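Local coordinates for protein alpha-L-rhamnosidase (PDB 6GSZ) that probably hydrolyses terminal non-reducing alpha-L-rhamnose residues from alpha-L-rhamnosides, as a calcium-binding glycoside hydrolase carrying N-linked sugars, at residues 565-573 against 636-644; 654-663 against 677-688. All coordinates share one frame; numbering follows the deposited sequence. Where two conformers were deposited one is given.

How the contacts relate
Both contacts lie in the six-hairpin glycosidase domain and follow one another in series along the chain. After helix 545-562 the chain runs into the loop 565-573, passes through helix 598-619 and returns on helix 623-644, whose last turns close contact 1 over 62 intervening residues. Contact 2 opens only after that: helix 656-664 leads through a short connection to helix 671-687, which turns back against it. Neither contact nests within the other or crosses it. Their centres are 22 Å apart, yet they meet where Phe640 CE1 packs on Pro662 CB at 4.2 Å, so helix 623-644 touches helix 656-664, the next in the chain, and the two contacts are joined through this pair.

Contact 1 of 2, residues 565-573 against 636-644; sequences RNDVGLWDR and LTKEFQKAW
With chi1 at -64° and its chain extended, Leu570 reaches helix 623-644 and sets CD1 against the helix backbone, 3.6 Å from Glu639 O and close to Glu639 CB. Glu639 is bent at chi2 (-58°), which folds its carboxylate back over Val568; OE1 lies 3.6 Å from Val568 CG2, while Lys642 NZ makes a salt bridge to the same oxygen at 3.5 Å. Leu636 enters beside the turn: its CD2 comes within 3.4 Å of Val568 O, and its CD1 touches the guanidinium edge of Arg565 at NH1. That NH1 donates to Gly569 O at 2.8 Å, in the carbonyl plane, and so ties Arg565 to the last residue of the turn. At the far end Trp644 CZ2 lies over one face of the Arg573 guanidinium, 3.6 Å from NH2, the planes 51° apart; Asp603 of helix 598-619 takes a salt bridge from this NH2 and a hydrogen bond from Trp644 NE1. No hydrogen bond joins the two segments. The loop contains a type I beta turn, Asn566 to Gly569, combined with an Asx turn in which Asn566 OD1 accepts from Val568 N, seated on a helix of the six-hairpin glycosidase domain.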
loop_
_atom_site.group_PDB
_atom_site.type_symbol
_atom_site.label_atom_id
_atom_site.label_comp_id
_atom_site.label_asym_id
_atom_site.label_seq_id
_atom_site.Cartn_x
_atom_site.Cartn_y
_atom_site.Cartn_z
ATOM N N ARG A 565 -22.322 16.697 -14.959
ATOM C CA ARG A 565 -22.672 16.269 -16.295
ATOM C C ARG A 565 -23.211 17.428 -17.154
ATOM O O ARG A 565 -23.779 18.404 -16.649
ATOM C CB ARG A 565 -23.724 15.180 -16.287
ATOM C CG ARG A 565 -23.221 13.910 -15.608
ATOM C CD ARG A 565 -24.255 12.854 -15.494
ATOM N NE ARG A 565 -23.817 11.752 -14.672
ATOM C CZ ARG A 565 -23.602 10.504 -15.090
ATOM N NH1 ARG A 565 -23.633 10.200 -16.383
ATOM N NH2 ARG A 565 -23.360 9.566 -14.195
ATOM N N ASN A 566 -23.019 17.271 -18.464
ATOM C CA ASN A 566 -23.654 18.111 -19.476
ATOM C C ASN A 566 -25.091 17.607 -19.728
ATOM O O ASN A 566 -25.582 16.667 -19.062
ATOM C CB ASN A 566 -22.779 18.238 -20.725
ATOM C CG ASN A 566 -22.792 17.035 -21.646
ATOM O OD1 ASN A 566 -23.412 16.020 -21.319
ATOM N ND2 ASN A 566 -22.082 17.151 -22.780
ATOM N N ASP A 567 -25.770 18.258 -20.684
ATOM C CA ASP A 567 -27.181 17.997 -20.920
ATOM C C ASP A 567 -27.445 16.572 -21.421
ATOM O O ASP A 567 -28.558 16.129 -21.307
ATOM C CB ASP A 567 -27.750 18.995 -21.935
ATOM C CG ASP A 567 -27.022 19.058 -23.291
ATOM O OD1 ASP A 567 -25.972 18.349 -23.492
ATOM O OD2 ASP A 567 -27.499 19.821 -24.169
ATOM N N VAL A 568 -26.474 15.896 -22.034
ATOM C CA VAL A 568 -26.707 14.520 -22.539
ATOM C C VAL A 568 -26.067 13.476 -21.609
ATOM O O VAL A 568 -26.047 12.321 -21.920
ATOM C CB VAL A 568 -26.197 14.345 -23.978
ATOM C CG1 VAL A 568 -26.936 15.257 -24.950
ATOM C CG2 VAL A 568 -24.690 14.531 -24.103
ATOM N N GLY A 569 -25.530 13.890 -20.469
ATOM C CA GLY A 569 -25.064 12.949 -19.457
ATOM C C GLY A 569 -23.563 12.671 -19.448
ATOM O O GLY A 569 -23.118 11.847 -18.613
ATOM N N LEU A 570 -22.802 13.257 -20.385
ATOM C CA LEU A 570 -21.356 13.151 -20.362
ATOM C C LEU A 570 -20.826 14.220 -19.391
ATOM O O LEU A 570 -21.620 14.874 -18.718
ATOM C CB LEU A 570 -20.775 13.261 -21.777
ATOM C CG LEU A 570 -21.170 12.128 -22.737
ATOM C CD1 LEU A 570 -20.632 12.415 -24.139
ATOM C CD2 LEU A 570 -20.680 10.772 -22.223
ATOM N N TRP A 571 -19.513 14.341 -19.296
ATOM C CA TRP A 571 -18.940 15.323 -18.415
ATOM C C TRP A 571 -19.267 16.746 -18.880
ATOM O O TRP A 571 -19.194 17.079 -20.043
ATOM C CB TRP A 571 -17.434 15.153 -18.309
ATOM C CG TRP A 571 -16.953 14.183 -17.271
ATOM C CD1 TRP A 571 -16.613 12.880 -17.443
ATOM C CD2 TRP A 571 -16.759 14.444 -15.877
ATOM N NE1 TRP A 571 -16.228 12.305 -16.280
ATOM C CE2 TRP A 571 -16.278 13.251 -15.288
ATOM C CE3 TRP A 571 -16.880 15.586 -15.077
ATOM C CZ2 TRP A 571 -15.947 13.169 -13.937
ATOM C CZ3 TRP A 571 -16.582 15.496 -13.738
ATOM C CH2 TRP A 571 -16.105 14.308 -13.179
ATOM N N ASP A 572 -19.504 17.606 -17.891
ATOM C CA ASP A 572 -19.598 19.046 -18.112
ATOM C C ASP A 572 -18.239 19.545 -18.630
ATOM O O ASP A 572 -17.187 19.262 -18.035
ATOM C CB ASP A 572 -20.015 19.721 -16.806
ATOM C CG ASP A 572 -20.056 21.235 -16.809
ATOM O OD1 ASP A 572 -19.193 21.862 -17.434
ATOM O OD2 ASP A 572 -20.935 21.737 -16.132
ATOM N N ARG A 573 -18.262 20.223 -19.781
ATOM C CA ARG A 573 -17.026 20.590 -20.482
ATOM C C ARG A 573 -16.398 21.879 -19.916
ATOM O O ARG A 573 -15.465 22.399 -20.535
ATOM C CB ARG A 573 -17.252 20.658 -21.996
ATOM C CG ARG A 573 -17.345 19.292 -22.677
ATOM C CD ARG A 573 -18.716 18.704 -22.685
ATOM N NE ARG A 573 -18.733 17.654 -23.700
ATOM C CZ ARG A 573 -18.432 16.369 -23.500
ATOM N NH1 ARG A 573 -18.088 15.942 -22.296
ATOM N NH2 ARG A 573 -18.489 15.515 -24.529
ATOM N N LEU A 636 -24.976 6.368 -23.058
ATOM C CA LEU A 636 -23.807 7.222 -23.041
ATOM C C LEU A 636 -22.711 6.759 -24.000
ATOM O O LEU A 636 -21.899 7.561 -24.435
ATOM C CB LEU A 636 -23.249 7.357 -21.627
ATOM C CG LEU A 636 -24.166 8.036 -20.621
ATOM C CD1 LEU A 636 -23.486 8.085 -19.263
ATOM C CD2 LEU A 636 -24.501 9.439 -21.072
ATOM N N THR A 637 -22.712 5.471 -24.375
ATOM C CA THR A 637 -21.808 5.010 -25.385
ATOM C C THR A 637 -22.135 5.723 -26.723
ATOM O O THR A 637 -21.238 6.184 -27.441
ATOM C CB THR A 637 -21.857 3.491 -25.531
ATOM O OG1 THR A 637 -21.313 2.836 -24.385
ATOM C CG2 THR A 637 -21.083 3.057 -26.746
ATOM N N LYS A 638 -23.433 5.826 -27.037
ATOM C CA LYS A 638 -23.902 6.581 -28.223
ATOM C C LYS A 638 -23.444 8.048 -28.138
ATOM O O LYS A 638 -22.909 8.598 -29.118
ATOM C CB LYS A 638 -25.422 6.473 -28.414
ATOM C CG LYS A 638 -26.009 7.292 -29.563
ATOM C CD LYS A 638 -27.540 7.242 -29.652
ATOM C CE LYS A 638 -28.083 8.117 -30.763
ATOM N NZ LYS A 638 -29.304 7.536 -31.372
ATOM N N GLU A 639 -23.587 8.658 -26.946
ATOM C CA GLU A 639 -23.162 10.070 -26.776
ATOM C C GLU A 639 -21.631 10.206 -26.906
ATOM O O GLU A 639 -21.144 11.165 -27.510
ATOM C CB GLU A 639 -23.659 10.644 -25.453
ATOM C CG GLU A 639 -25.146 10.694 -25.308
ATOM C CD GLU A 639 -25.866 11.502 -26.381
ATOM O OE1 GLU A 639 -25.240 12.442 -26.963
ATOM O OE2 GLU A 639 -27.075 11.228 -26.612
ATOM N N PHE A 640 -20.870 9.243 -26.381
ATOM C CA PHE A 640 -19.415 9.207 -26.534
ATOM C C PHE A 640 -19.025 9.216 -28.009
ATOM O O PHE A 640 -18.142 9.980 -28.453
ATOM C CB PHE A 640 -18.769 8.049 -25.773
ATOM C CG PHE A 640 -17.272 8.035 -25.894
ATOM C CD1 PHE A 640 -16.654 7.431 -26.975
ATOM C CD2 PHE A 640 -16.464 8.635 -24.933
ATOM C CE1 PHE A 640 -15.284 7.444 -27.111
ATOM C CE2 PHE A 640 -15.095 8.654 -25.091
ATOM C CZ PHE A 640 -14.508 8.093 -26.178
ATOM N N GLN A 641 -19.679 8.335 -28.774
ATOM C CA GLN A 641 -19.436 8.214 -30.217
ATOM C C GLN A 641 -19.742 9.538 -30.931
ATOM O O GLN A 641 -18.915 10.028 -31.724
ATOM C CB GLN A 641 -20.255 7.053 -30.778
ATOM C CG GLN A 641 -19.763 5.703 -30.270
ATOM C CD GLN A 641 -20.744 4.581 -30.502
ATOM O OE1 GLN A 641 -21.842 4.792 -31.016
ATOM N NE2 GLN A 641 -20.358 3.395 -30.055
ATOM N N LYS A 642 -20.907 10.122 -30.633
ATOM C CA LYS A 642 -21.286 11.386 -31.251
ATOM C C LYS A 642 -20.247 12.475 -30.976
ATOM O O LYS A 642 -19.963 13.291 -31.849
ATOM C CB LYS A 642 -22.661 11.840 -30.762
ATOM C CG LYS A 642 -23.815 11.025 -31.321
ATOM C CD LYS A 642 -25.114 11.164 -30.558
ATOM C CE LYS A 642 -25.742 12.529 -30.660
ATOM N NZ LYS A 642 -27.055 12.528 -29.958
ATOM N N ALA A 643 -19.726 12.502 -29.744
ATOM C CA ALA A 643 -18.818 13.562 -29.349
ATOM C C ALA A 643 -17.392 13.381 -29.904
ATOM O O ALA A 643 -16.747 14.387 -30.258
ATOM C CB ALA A 643 -18.792 13.660 -27.844
ATOM N N TRP A 644 -16.884 12.137 -29.957
ATOM C CA TRP A 644 -15.452 11.884 -30.054
ATOM C C TRP A 644 -15.021 10.968 -31.200
ATOM O O TRP A 644 -13.823 10.849 -31.446
ATOM C CB TRP A 644 -14.920 11.315 -28.727
ATOM C CG TRP A 644 -15.191 12.220 -27.562
ATOM C CD1 TRP A 644 -15.961 11.922 -26.481
ATOM C CD2 TRP A 644 -14.739 13.583 -27.370
ATOM N NE1 TRP A 644 -15.986 12.969 -25.608
ATOM C CE2 TRP A 644 -15.284 14.016 -26.141
ATOM C CE3 TRP A 644 -13.966 14.488 -28.115
ATOM C CZ2 TRP A 644 -15.028 15.276 -25.607
ATOM C CZ3 TRP A 644 -13.714 15.738 -27.586
ATOM C CH2 TRP A 644 -14.278 16.138 -26.376
#

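Contact 2 of 2, residues 654-663 against 677-688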
loop_
_atom_site.group_PDB
_atom_site.type_symbol
_atom_site.label_atom_id
_atom_site.label_comp_id
_atom_site.label_asym_id
_atom_site.label_seq_id
_atom_site.Cartn_x
_atom_site.Cartn_y
_atom_site.Cartn_z
ATOM N N GLU A 654 -6.042 11.131 -32.522
ATOM C CA GLU A 654 -5.432 9.843 -32.851
ATOM C C GLU A 654 -4.053 9.738 -32.183
ATOM O O GLU A 654 -3.014 9.878 -32.792
ATOM C CB GLU A 654 -5.352 9.687 -34.370
ATOM C CG GLU A 654 -6.691 9.427 -35.046
ATOM C CD GLU A 654 -7.075 7.952 -35.164
ATOM O OE1 GLU A 654 -6.218 7.181 -35.590
ATOM O OE2 GLU A 654 -8.236 7.590 -34.755
ATOM N N THR A 655 -4.110 9.514 -30.873
ATOM C CA THR A 655 -2.983 9.418 -29.972
ATOM C C THR A 655 -3.036 8.066 -29.268
ATOM O O THR A 655 -4.039 7.343 -29.347
ATOM C CB THR A 655 -3.048 10.523 -28.921
ATOM O OG1 THR A 655 -4.263 10.374 -28.163
ATOM C CG2 THR A 655 -2.991 11.902 -29.548
ATOM N N GLN A 656 -1.941 7.690 -28.623
ATOM C CA GLN A 656 -1.912 6.432 -27.923
ATOM C C GLN A 656 -3.073 6.361 -26.928
ATOM O O GLN A 656 -3.771 5.348 -26.875
ATOM C CB GLN A 656 -0.553 6.187 -27.290
ATOM C CG GLN A 656 0.534 5.928 -28.315
ATOM C CD GLN A 656 1.855 5.562 -27.687
ATOM O OE1 GLN A 656 1.912 5.018 -26.577
ATOM N NE2 GLN A 656 2.929 5.891 -28.404
ATOM N N THR A 657 -3.243 7.395 -26.089
ATOM C CA THR A 657 -4.346 7.363 -25.119
ATOM C C THR A 657 -5.720 7.486 -25.805
ATOM O O THR A 657 -6.687 6.809 -25.403
ATOM C CB THR A 657 -4.160 8.449 -24.059
ATOM O OG1 THR A 657 -2.975 8.111 -23.343
ATOM C CG2 THR A 657 -5.330 8.570 -23.116
ATOM N N GLY A 658 -5.819 8.368 -26.799
ATOM C CA GLY A 658 -7.079 8.604 -27.478
ATOM C C GLY A 658 -7.659 7.374 -28.181
ATOM O O GLY A 658 -8.895 7.237 -28.231
ATOM N N LEU A 659 -6.772 6.486 -28.644
ATOM C CA LEU A 659 -7.186 5.213 -29.205
ATOM C C LEU A 659 -7.313 4.146 -28.110
ATOM O O LEU A 659 -8.209 3.324 -28.140
ATOM C CB LEU A 659 -6.184 4.788 -30.270
ATOM C CG LEU A 659 -6.330 5.542 -31.587
ATOM C CD1 LEU A 659 -5.018 5.537 -32.327
ATOM C CD2 LEU A 659 -7.450 4.962 -32.425
ATOM N N ALA A 660 -6.354 4.072 -27.181
ATOM C CA ALA A 660 -6.335 2.946 -26.229
ATOM C C ALA A 660 -7.611 2.935 -25.375
ATOM O O ALA A 660 -8.187 1.882 -25.082
ATOM C CB ALA A 660 -5.113 2.989 -25.359
ATOM N N LEU A 661 -8.063 4.108 -24.922
ATOM C CA LEU A 661 -9.242 4.119 -24.030
ATOM C C LEU A 661 -10.503 3.563 -24.688
ATOM O O LEU A 661 -11.130 2.664 -24.092
ATOM C CB LEU A 661 -9.457 5.502 -23.417
ATOM C CG LEU A 661 -8.315 6.047 -22.578
ATOM C CD1 LEU A 661 -8.671 7.407 -22.009
ATOM C CD2 LEU A 661 -7.942 5.079 -21.461
ATOM N N PRO A 662 -10.952 4.071 -25.861
ATOM C CA PRO A 662 -12.137 3.465 -26.457
ATOM C C PRO A 662 -11.942 1.997 -26.888
ATOM O O PRO A 662 -12.901 1.263 -26.890
ATOM C CB PRO A 662 -12.451 4.407 -27.624
ATOM C CG PRO A 662 -11.104 4.994 -27.977
ATOM C CD PRO A 662 -10.444 5.221 -26.640
ATOM N N LEU A 663 -10.710 1.577 -27.179
ATOM C CA LEU A 663 -10.450 0.180 -27.453
ATOM C C LEU A 663 -10.636 -0.665 -26.193
ATOM O O LEU A 663 -11.327 -1.684 -26.210
ATOM C CB LEU A 663 -9.048 0.006 -28.032
ATOM C CG LEU A 663 -8.895 0.473 -29.485
ATOM C CD1 LEU A 663 -7.422 0.501 -29.878
ATOM C CD2 LEU A 663 -9.688 -0.419 -30.423
ATOM N N ALA A 677 -9.225 0.579 -35.595
ATOM C CA ALA A 677 -8.576 1.497 -34.618
ATOM C C ALA A 677 -7.342 0.835 -33.978
ATOM O O ALA A 677 -6.286 1.482 -33.789
ATOM C CB ALA A 677 -9.613 1.927 -33.626
ATOM N N ALA A 678 -7.438 -0.449 -33.645
ATOM C CA ALA A 678 -6.275 -1.206 -33.067
ATOM C C ALA A 678 -5.090 -1.178 -34.033
ATOM O O ALA A 678 -3.942 -0.987 -33.636
ATOM C CB ALA A 678 -6.637 -2.609 -32.656
ATOM N N LYS A 679 -5.349 -1.418 -35.322
ATOM C CA LYS A 679 -4.243 -1.365 -36.295
ATOM C C LYS A 679 -3.664 0.064 -36.407
ATOM O O LYS A 679 -2.432 0.219 -36.579
ATOM C CB LYS A 679 -4.709 -1.927 -37.638
ATOM C CG LYS A 679 -5.043 -3.410 -37.643
ATOM C CD LYS A 679 -3.845 -4.267 -37.382
ATOM C CE LYS A 679 -4.109 -5.747 -37.549
ATOM N NZ LYS A 679 -2.882 -6.499 -37.171
ATOM N N ARG A 680 -4.508 1.095 -36.321
ATOM C CA ARG A 680 -3.993 2.462 -36.345
ATOM C C ARG A 680 -3.166 2.767 -35.096
ATOM O O ARG A 680 -2.150 3.463 -35.206
ATOM C CB ARG A 680 -5.116 3.495 -36.457
ATOM C CG ARG A 680 -5.851 3.427 -37.778
ATOM C CD ARG A 680 -6.613 4.693 -38.101
ATOM N NE ARG A 680 -7.516 5.123 -37.055
ATOM C CZ ARG A 680 -8.704 4.626 -36.777
ATOM N NH1 ARG A 680 -9.219 3.670 -37.551
ATOM N NH2 ARG A 680 -9.355 5.065 -35.704
ATOM N N LEU A 681 -3.573 2.213 -33.945
ATOM C CA LEU A 681 -2.794 2.384 -32.707
ATOM C C LEU A 681 -1.379 1.813 -32.897
ATOM O O LEU A 681 -0.346 2.453 -32.565
ATOM C CB LEU A 681 -3.533 1.748 -31.517
ATOM C CG LEU A 681 -2.747 1.764 -30.201
ATOM C CD1 LEU A 681 -2.289 3.176 -29.768
ATOM C CD2 LEU A 681 -3.601 1.132 -29.079
ATOM N N VAL A 682 -1.307 0.597 -33.439
ATOM C CA VAL A 682 -0.006 -0.073 -33.660
ATOM C C VAL A 682 0.845 0.772 -34.625
ATOM O O VAL A 682 2.060 0.896 -34.410
ATOM C CB VAL A 682 -0.188 -1.504 -34.187
ATOM C CG1 VAL A 682 1.131 -2.096 -34.677
ATOM C CG2 VAL A 682 -0.817 -2.397 -33.135
ATOM N N ASN A 683 0.217 1.339 -35.662
ATOM C CA ASN A 683 0.924 2.157 -36.639
ATOM C C ASN A 683 1.496 3.419 -35.980
ATOM O O ASN A 683 2.666 3.743 -36.256
ATOM C CB ASN A 683 0.026 2.517 -37.824
ATOM C CG ASN A 683 0.781 3.251 -38.909
ATOM O OD1 ASN A 683 1.732 2.711 -39.464
ATOM N ND2 ASN A 683 0.393 4.482 -39.186
ATOM N N ILE A 684 0.697 4.103 -35.143
ATOM C CA ILE A 684 1.156 5.321 -34.421
ATOM C C ILE A 684 2.350 4.970 -33.518
ATOM O O ILE A 684 3.318 5.738 -33.468
ATOM C CB ILE A 684 -0.002 5.954 -33.614
ATOM C CG1 ILE A 684 -0.957 6.712 -34.538
ATOM C CG2 ILE A 684 0.533 6.835 -32.495
ATOM C CD1 ILE A 684 -2.396 6.741 -34.047
ATOM N N ILE A 685 2.269 3.827 -32.826
ATOM C CA ILE A 685 3.342 3.372 -31.953
ATOM C C ILE A 685 4.618 3.114 -32.770
ATOM O O ILE A 685 5.707 3.521 -32.389
ATOM C CB ILE A 685 2.878 2.150 -31.149
ATOM C CG1 ILE A 685 1.807 2.559 -30.130
ATOM C CG2 ILE A 685 4.049 1.423 -30.522
ATOM C CD1 ILE A 685 1.023 1.382 -29.539
ATOM N N LYS A 686 4.464 2.421 -33.901
ATOM C CA LYS A 686 5.602 2.081 -34.773
ATOM C C LYS A 686 6.266 3.355 -35.321
ATOM O O LYS A 686 7.514 3.448 -35.353
ATOM C CB LYS A 686 5.166 1.090 -35.860
ATOM C CG LYS A 686 6.233 0.725 -36.874
ATOM C CD LYS A 686 5.739 -0.225 -37.960
ATOM C CE LYS A 686 6.825 -0.498 -38.994
ATOM N NZ LYS A 686 6.496 -1.624 -39.905
ATOM N N GLN A 687 5.455 4.338 -35.721
ATOM C CA GLN A 687 5.962 5.588 -36.283
ATOM C C GLN A 687 6.646 6.420 -35.190
ATOM O O GLN A 687 7.490 7.218 -35.491
ATOM C CB GLN A 687 4.850 6.344 -37.008
ATOM C CG GLN A 687 4.337 5.618 -38.249
ATOM C CD GLN A 687 5.407 5.123 -39.201
ATOM O OE1 GLN A 687 5.476 3.934 -39.552
ATOM N NE2 GLN A 687 6.257 6.040 -39.643
ATOM N N ASN A 688 6.322 6.145 -33.923
ATOM C CA ASN A 688 6.983 6.781 -32.786
ATOM C C ASN A 688 8.188 5.980 -32.294
ATOM O O ASN A 688 8.653 6.205 -31.179
ATOM C CB ASN A 688 5.975 6.935 -31.641
ATOM C CG ASN A 688 6.343 8.031 -30.661
ATOM O OD1 ASN A 688 6.730 9.111 -31.097
ATOM N ND2 ASN A 688 6.185 7.781 -29.360
#
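Leu659 and Leu681 carry the apolar part, each as a knob in a hole of the opposing helix. Leu659 sits among Ala677, Arg680, Leu681 and Ile684; its CD1 presses on Ile684 CD1 at 3.4 Å, tighter than usual for two carbons, while CD2 lies beside Ala677 CB. Leu681 sends CG anti to its own nitrogen (chi1 175°), so that CD1 lands 3.8 Å from Gln656 CA and CD2 meets Leu663 CD1 at 4.0 Å. Leu663 completes the row, straddling Ala677 and Ala678 of the second helix. The axes of segments 656-663 and 677-687 come within 9.6 Å, their directions 151° apart, close to antiparallel.

The charged part is one salt bridge, from Glu654, just ahead of helix 656-663, to Arg680 on the facing helix. Arg680 approaches side-on, NE giving a nearly straight bond to Glu654 OE1 (2.8 Å, 166°) and NH2 another to OE2 at 2.9 Å. Both oxygens are met on their syn sides. Met651 N also donates to OE2, and Gly649 O accepts from NH2.

Of the amides, Gln656 CD lies 3.9 Å from Ile685 CG1, the two side chains crossing at about a right angle. Gln656 NE2 and Asn688 ND2 both donate to Lys691 O, and Gly693 N supplies Gln656 OE1, all from the following loop. The two-bond ion pair thus fixes the rotation of both charged groups beside a largely apolar seam.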